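Local coordinates for protein BPH (Thiobacillus denitrificans, PDB 5OVS) that probably hydrolyses peptide bonds as a bacterial relative of the proteasome, working as a tetradecamer of two stacked rings around an inner cavity, at residues Leu58-Phe62 against Val80-Leu84; Ile113-Arg117 against Met186-Val192. All blocks are in the same frame, centred on the assembly; numbering follows the deposited sequence.

Contact 1 (Leu58-Phe62 against Val80-Leu84); sequences LADYF and VWNTL
Leu84 lays its CD1 methyl over one face of the Tyr61 ring, the carbon 4.0 Å from the ring centroid and 21° off the normal, which is CH-pi geometry. The axes of segments 58-62 and 80-84 come no closer than 12.5 Å and run at 104° to each other, so long side chains must bridge the gap. On the packed side, Leu58 CD2 meets Leu84 CD2 at 4.0 Å, the two side chains crossing at about a right angle. Phe62, whose CG stands anti to its own carbonyl carbon (chi1 -71°), brings CZ to 3.9 Å from Trp81 CZ3, while Val80 CG1 lies in the plane of the phenyl ring, 3.9 Å from Phe62 CE1. Within their own segment, Leu84 CD2 sits over the centre of the Trp81 indole. Helices 54-64 and 74-91 form part of a helical layer of the proteasome-type sandwich, over the five-stranded sheet, whose strand 38-41 packs Ile39 on Leu58 and Val41 on Phe62. The opposite character appears at the exposed Thr83: Tyr61 OH touches Thr83 CG2 at 3.4 Å, while Thr83 OG1 is bonded to Cys79 O of its own helix. Between the two segments, cohesion therefore comes from apolar surface and one aromatic face; the polar link from Asp60 OD2 goes to Tyr92, just past helix 74-91.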
loop_
_atom_site.group_PDB
_atom_site.type_symbol
_atom_site.label_atom_id
_atom_site.label_comp_id
_atom_site.label_asym_id
_atom_site.label_seq_id
_atom_site.Cartn_x
_atom_site.Cartn_y
_atom_site.Cartn_z
ATOM N N LEU K 58 5.024 -16.666 -34.092
ATOM C CA LEU K 58 3.907 -17.143 -34.926
ATOM C C LEU K 58 4.337 -17.936 -36.151
ATOM O O LEU K 58 3.743 -18.961 -36.443
ATOM C CB LEU K 58 2.984 -15.994 -35.331
ATOM C CG LEU K 58 2.178 -15.263 -34.238
ATOM C CD1 LEU K 58 0.811 -14.883 -34.788
ATOM C CD2 LEU K 58 1.989 -16.068 -32.963
ATOM N N ALA K 59 5.371 -17.464 -36.846
ATOM C CA ALA K 59 5.960 -18.177 -37.988
ATOM C C ALA K 59 6.491 -19.549 -37.589
ATOM O O ALA K 59 6.205 -20.543 -38.241
ATOM C CB ALA K 59 7.067 -17.345 -38.610
ATOM N N ASP K 60 7.267 -19.586 -36.514
ATOM C CA ASP K 60 7.729 -20.832 -35.895
ATOM C C ASP K 60 6.544 -21.756 -35.617
ATOM O O ASP K 60 6.496 -22.900 -36.082
ATOM C CB ASP K 60 8.454 -20.507 -34.589
ATOM C CG ASP K 60 9.215 -21.674 -34.025
ATOM O OD1 ASP K 60 10.359 -21.900 -34.464
ATOM O OD2 ASP K 60 8.701 -22.341 -33.109
ATOM N N TYR K 61 5.569 -21.245 -34.881
ATOM C CA TYR K 61 4.401 -22.037 -34.528
ATOM C C TYR K 61 3.704 -22.629 -35.760
ATOM O O TYR K 61 3.443 -23.833 -35.812
ATOM C CB TYR K 61 3.411 -21.206 -33.714
ATOM C CG TYR K 61 2.173 -21.980 -33.338
ATOM C CD1 TYR K 61 2.223 -22.988 -32.375
ATOM C CD2 TYR K 61 0.950 -21.720 -33.957
ATOM C CE1 TYR K 61 1.088 -23.709 -32.035
ATOM C CE2 TYR K 61 -0.189 -22.431 -33.626
ATOM C CZ TYR K 61 -0.119 -23.424 -32.665
ATOM O OH TYR K 61 -1.255 -24.127 -32.335
ATOM N N PHE K 62 3.410 -21.784 -36.744
ATOM C CA PHE K 62 2.630 -22.213 -37.908
ATOM C C PHE K 62 3.438 -23.105 -38.839
ATOM O O PHE K 62 2.873 -23.984 -39.491
ATOM C CB PHE K 62 2.028 -21.011 -38.657
ATOM C CG PHE K 62 0.904 -20.328 -37.908
ATOM C CD1 PHE K 62 -0.219 -21.043 -37.494
ATOM C CD2 PHE K 62 0.960 -18.964 -37.618
ATOM C CE1 PHE K 62 -1.254 -20.414 -36.807
ATOM C CE2 PHE K 62 -0.071 -18.336 -36.929
ATOM C CZ PHE K 62 -1.179 -19.060 -36.528
ATOM N N VAL K 80 -8.282 -21.813 -34.002
ATOM C CA VAL K 80 -6.821 -21.741 -34.170
ATOM C C VAL K 80 -6.180 -20.858 -33.082
ATOM O O VAL K 80 -5.206 -21.264 -32.424
ATOM C CB VAL K 80 -6.465 -21.200 -35.573
ATOM C CG1 VAL K 80 -4.999 -20.818 -35.676
ATOM C CG2 VAL K 80 -6.814 -22.232 -36.637
ATOM N N TRP K 81 -6.730 -19.651 -32.886
ATOM C CA TRP K 81 -6.188 -18.736 -31.876
ATOM C C TRP K 81 -6.313 -19.281 -30.465
ATOM O O TRP K 81 -5.419 -19.080 -29.646
ATOM C CB TRP K 81 -6.791 -17.331 -31.980
ATOM C CG TRP K 81 -5.786 -16.349 -32.449
ATOM C CD1 TRP K 81 -5.276 -15.309 -31.743
ATOM C CD2 TRP K 81 -5.112 -16.350 -33.713
ATOM N NE1 TRP K 81 -4.348 -14.637 -32.496
ATOM C CE2 TRP K 81 -4.226 -15.257 -33.710
ATOM C CE3 TRP K 81 -5.184 -17.163 -34.852
ATOM C CZ2 TRP K 81 -3.412 -14.950 -34.799
ATOM C CZ3 TRP K 81 -4.375 -16.859 -35.940
ATOM C CH2 TRP K 81 -3.501 -15.757 -35.903
ATOM N N ASN K 82 -7.394 -19.996 -30.182
ATOM C CA ASN K 82 -7.539 -20.589 -28.858
ATOM C C ASN K 82 -6.485 -21.661 -28.598
ATOM O O ASN K 82 -5.928 -21.711 -27.521
ATOM C CB ASN K 82 -8.933 -21.171 -28.652
ATOM C CG ASN K 82 -9.251 -21.386 -27.186
ATOM O OD1 ASN K 82 -9.377 -20.426 -26.423
ATOM N ND2 ASN K 82 -9.371 -22.639 -26.785
ATOM N N THR K 83 -6.221 -22.509 -29.593
ATOM C CA THR K 83 -5.133 -23.489 -29.529
ATOM C C THR K 83 -3.770 -22.780 -29.468
ATOM O O THR K 83 -2.937 -23.124 -28.643
ATOM C CB THR K 83 -5.184 -24.459 -30.738
ATOM O OG1 THR K 83 -6.386 -25.234 -30.673
ATOM C CG2 THR K 83 -3.997 -25.410 -30.767
ATOM N N LEU K 84 -3.551 -21.788 -30.328
ATOM C CA LEU K 84 -2.319 -20.996 -30.294
ATOM C C LEU K 84 -2.023 -20.479 -28.899
ATOM O O LEU K 84 -0.888 -20.563 -28.443
ATOM C CB LEU K 84 -2.396 -19.803 -31.250
ATOM C CG LEU K 84 -1.340 -18.697 -31.083
ATOM C CD1 LEU K 84 0.049 -19.229 -31.373
ATOM C CD2 LEU K 84 -1.637 -17.539 -32.009
#

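Contact 2 (Ile113-Arg117 against Met186-Val192); sequences IANPR and MELSPDV
An Asx turn at the tip of the hairpin between strands 111-115 and 118-122 presents Pro116 to Met186 and Ser189, where the chain leaves strand 182-187. In that turn Asn115 OD1 accepts from Arg117 N at 2.8 Å, and the donor lies 18° out of the carbonyl plane. Pro116 O faces the other segment, where Ser189 N donates to it at 2.9 Å in a nearly straight bond (173°) from above the carbonyl plane; Ser189 OG adds a weak bond to the same oxygen. Pro116 CA also makes a CA-H...O contact with Glu187 O at 3.6 Å. Met186 starts from a CG set between its backbone N and carbonyl carbon (chi1 74°), which carries SD to 3.5 Å from Asn115 CA and 3.7 Å from Pro116 CD. The chain then bends at chi3, bringing Met186 CE to 3.7 Å from Ala114 CB. Were Met186 cut back to an alanine, Ala114 CB and the Pro116 ring would probably lose their methyl and sulfur cover, opening a gap between the two strand ends. The Arg117 guanidinium turns elsewhere, to salt bridges with Asp72 and Asp43. Strand 111-115 is central in the five-stranded sheet, and strand 182-187 is an outermost strand, within this chain, of the four-stranded sheet; Ile12 and Ile14 of strand 11-16 complete the packing on Ala114. The contact thus lies at the margin of the proteasome-type sandwich, its Ala114-Met186 end between the two sheets.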
loop_
_atom_site.group_PDB
_atom_site.type_symbol
_atom_site.label_atom_id
_atom_site.label_comp_id
_atom_site.label_asym_id
_atom_site.label_seq_id
_atom_site.Cartn_x
_atom_site.Cartn_y
_atom_site.Cartn_z
ATOM N N ILE K 113 -6.075 -10.396 -40.297
ATOM C CA ILE K 113 -5.875 -11.548 -41.181
ATOM C C ILE K 113 -6.596 -11.294 -42.497
ATOM O O ILE K 113 -7.821 -11.224 -42.528
ATOM C CB ILE K 113 -6.449 -12.819 -40.563
ATOM C CG1 ILE K 113 -5.712 -13.129 -39.269
ATOM C CG2 ILE K 113 -6.347 -14.000 -41.553
ATOM C CD1 ILE K 113 -6.431 -14.121 -38.397
ATOM N N ALA K 114 -5.826 -11.145 -43.569
ATOM C CA ALA K 114 -6.368 -10.938 -44.899
ATOM C C ALA K 114 -6.234 -12.226 -45.703
ATOM O O ALA K 114 -5.164 -12.801 -45.787
ATOM C CB ALA K 114 -5.621 -9.820 -45.594
ATOM N N ASN K 115 -7.329 -12.685 -46.288
ATOM C CA ASN K 115 -7.250 -13.726 -47.321
ATOM C C ASN K 115 -8.397 -13.599 -48.320
ATOM O O ASN K 115 -9.369 -12.886 -48.059
ATOM C CB ASN K 115 -7.172 -15.125 -46.694
ATOM C CG ASN K 115 -8.458 -15.540 -46.003
ATOM O OD1 ASN K 115 -9.491 -15.743 -46.640
ATOM N ND2 ASN K 115 -8.382 -15.714 -44.695
ATOM N N PRO K 116 -8.291 -14.283 -49.475
ATOM C CA PRO K 116 -9.332 -14.117 -50.477
ATOM C C PRO K 116 -10.769 -14.235 -49.953
ATOM O O PRO K 116 -11.669 -13.603 -50.513
ATOM C CB PRO K 116 -9.015 -15.226 -51.490
ATOM C CG PRO K 116 -7.533 -15.354 -51.423
ATOM C CD PRO K 116 -7.190 -15.130 -49.971
ATOM N N ARG K 117 -10.998 -15.005 -48.893
ATOM C CA ARG K 117 -12.364 -15.207 -48.424
ATOM C C ARG K 117 -12.865 -14.186 -47.393
ATOM O O ARG K 117 -13.978 -14.307 -46.909
ATOM C CB ARG K 117 -12.557 -16.663 -47.978
ATOM C CG ARG K 117 -12.522 -17.602 -49.191
ATOM C CD ARG K 117 -12.034 -19.023 -48.938
ATOM N NE ARG K 117 -10.749 -19.147 -48.234
ATOM C CZ ARG K 117 -9.549 -18.863 -48.744
ATOM N NH1 ARG K 117 -9.419 -18.383 -49.976
ATOM N NH2 ARG K 117 -8.468 -19.042 -47.995
ATOM N N MET K 186 -4.764 -8.540 -52.694
ATOM C CA MET K 186 -5.236 -9.767 -53.323
ATOM C C MET K 186 -6.679 -9.617 -53.769
ATOM O O MET K 186 -7.375 -8.675 -53.365
ATOM C CB MET K 186 -5.111 -10.939 -52.349
ATOM C CG MET K 186 -6.144 -10.937 -51.234
ATOM S SD MET K 186 -5.586 -11.758 -49.729
ATOM C CE MET K 186 -4.528 -10.456 -49.088
ATOM N N GLU K 187 -7.122 -10.565 -54.588
ATOM C CA GLU K 187 -8.475 -10.549 -55.119
ATOM C C GLU K 187 -9.448 -11.175 -54.108
ATOM O O GLU K 187 -9.126 -12.165 -53.448
ATOM C CB GLU K 187 -8.537 -11.298 -56.461
ATOM C CG GLU K 187 -7.496 -10.870 -57.495
ATOM C CD GLU K 187 -7.503 -9.369 -57.783
ATOM O OE1 GLU K 187 -8.100 -8.949 -58.802
ATOM O OE2 GLU K 187 -6.912 -8.605 -56.993
ATOM N N LEU K 188 -10.628 -10.568 -53.975
ATOM C CA LEU K 188 -11.723 -11.154 -53.224
ATOM C C LEU K 188 -12.201 -12.351 -54.024
ATOM O O LEU K 188 -12.450 -12.239 -55.224
ATOM C CB LEU K 188 -12.846 -10.138 -53.090
ATOM C CG LEU K 188 -14.110 -10.549 -52.343
ATOM C CD1 LEU K 188 -13.826 -10.673 -50.858
ATOM C CD2 LEU K 188 -15.225 -9.539 -52.588
ATOM N N SER K 189 -12.322 -13.505 -53.386
ATOM C CA SER K 189 -12.655 -14.709 -54.128
ATOM C C SER K 189 -14.117 -14.637 -54.559
ATOM O O SER K 189 -14.927 -13.970 -53.916
ATOM C CB SER K 189 -12.356 -15.970 -53.311
ATOM O OG SER K 189 -13.221 -16.076 -52.204
ATOM N N PRO K 190 -14.457 -15.312 -55.665
ATOM C CA PRO K 190 -15.807 -15.200 -56.206
ATOM C C PRO K 190 -16.886 -15.966 -55.450
ATOM O O PRO K 190 -18.037 -15.943 -55.864
ATOM C CB PRO K 190 -15.660 -15.768 -57.619
ATOM C CG PRO K 190 -14.509 -16.710 -57.541
ATOM C CD PRO K 190 -13.577 -16.135 -56.515
ATOM N N ASP K 191 -16.535 -16.632 -54.360
ATOM C CA ASP K 191 -17.503 -17.404 -53.601
ATOM C C ASP K 191 -18.033 -16.642 -52.388
ATOM O O ASP K 191 -18.853 -17.176 -51.642
ATOM C CB ASP K 191 -16.863 -18.735 -53.190
ATOM C CG ASP K 191 -16.297 -19.507 -54.397
ATOM O OD1 ASP K 191 -16.982 -19.596 -55.441
ATOM O OD2 ASP K 191 -15.160 -20.007 -54.316
ATOM N N VAL K 192 -17.564 -15.403 -52.199
ATOM C CA VAL K 192 -18.043 -14.509 -51.128
ATOM C C VAL K 192 -18.421 -13.127 -51.695
ATOM O O VAL K 192 -18.572 -12.930 -52.903
ATOM C CB VAL K 192 -16.992 -14.345 -49.979
ATOM C CG1 VAL K 192 -16.474 -15.702 -49.504
ATOM C CG2 VAL K 192 -15.823 -13.459 -50.402
#

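Contact 2 contains the end of strand 111-115, which follows helix 74-91 of contact 1 in the chain. Contact 1 joins two helices lying on the five-stranded sheet; contact 2 joins the end of that sheet to the exit of strand 182-187 from the four-stranded one. Their centres are 21 Å apart, yet they touch through Trp81 CH2 and Ile113 CD1 at 4.2 Å. Chemistry follows location: the helix segments meet through aromatic and aliphatic surface, whereas the sheet ends combine methionine packing with backbone bonding to a carbonyl in a turn. Contact 1 is the more buried (4 of 7 touching residues against 2 of 9), with Thr83 exposed at its margin; contact 2 runs out to the exposed Glu187 and Val192.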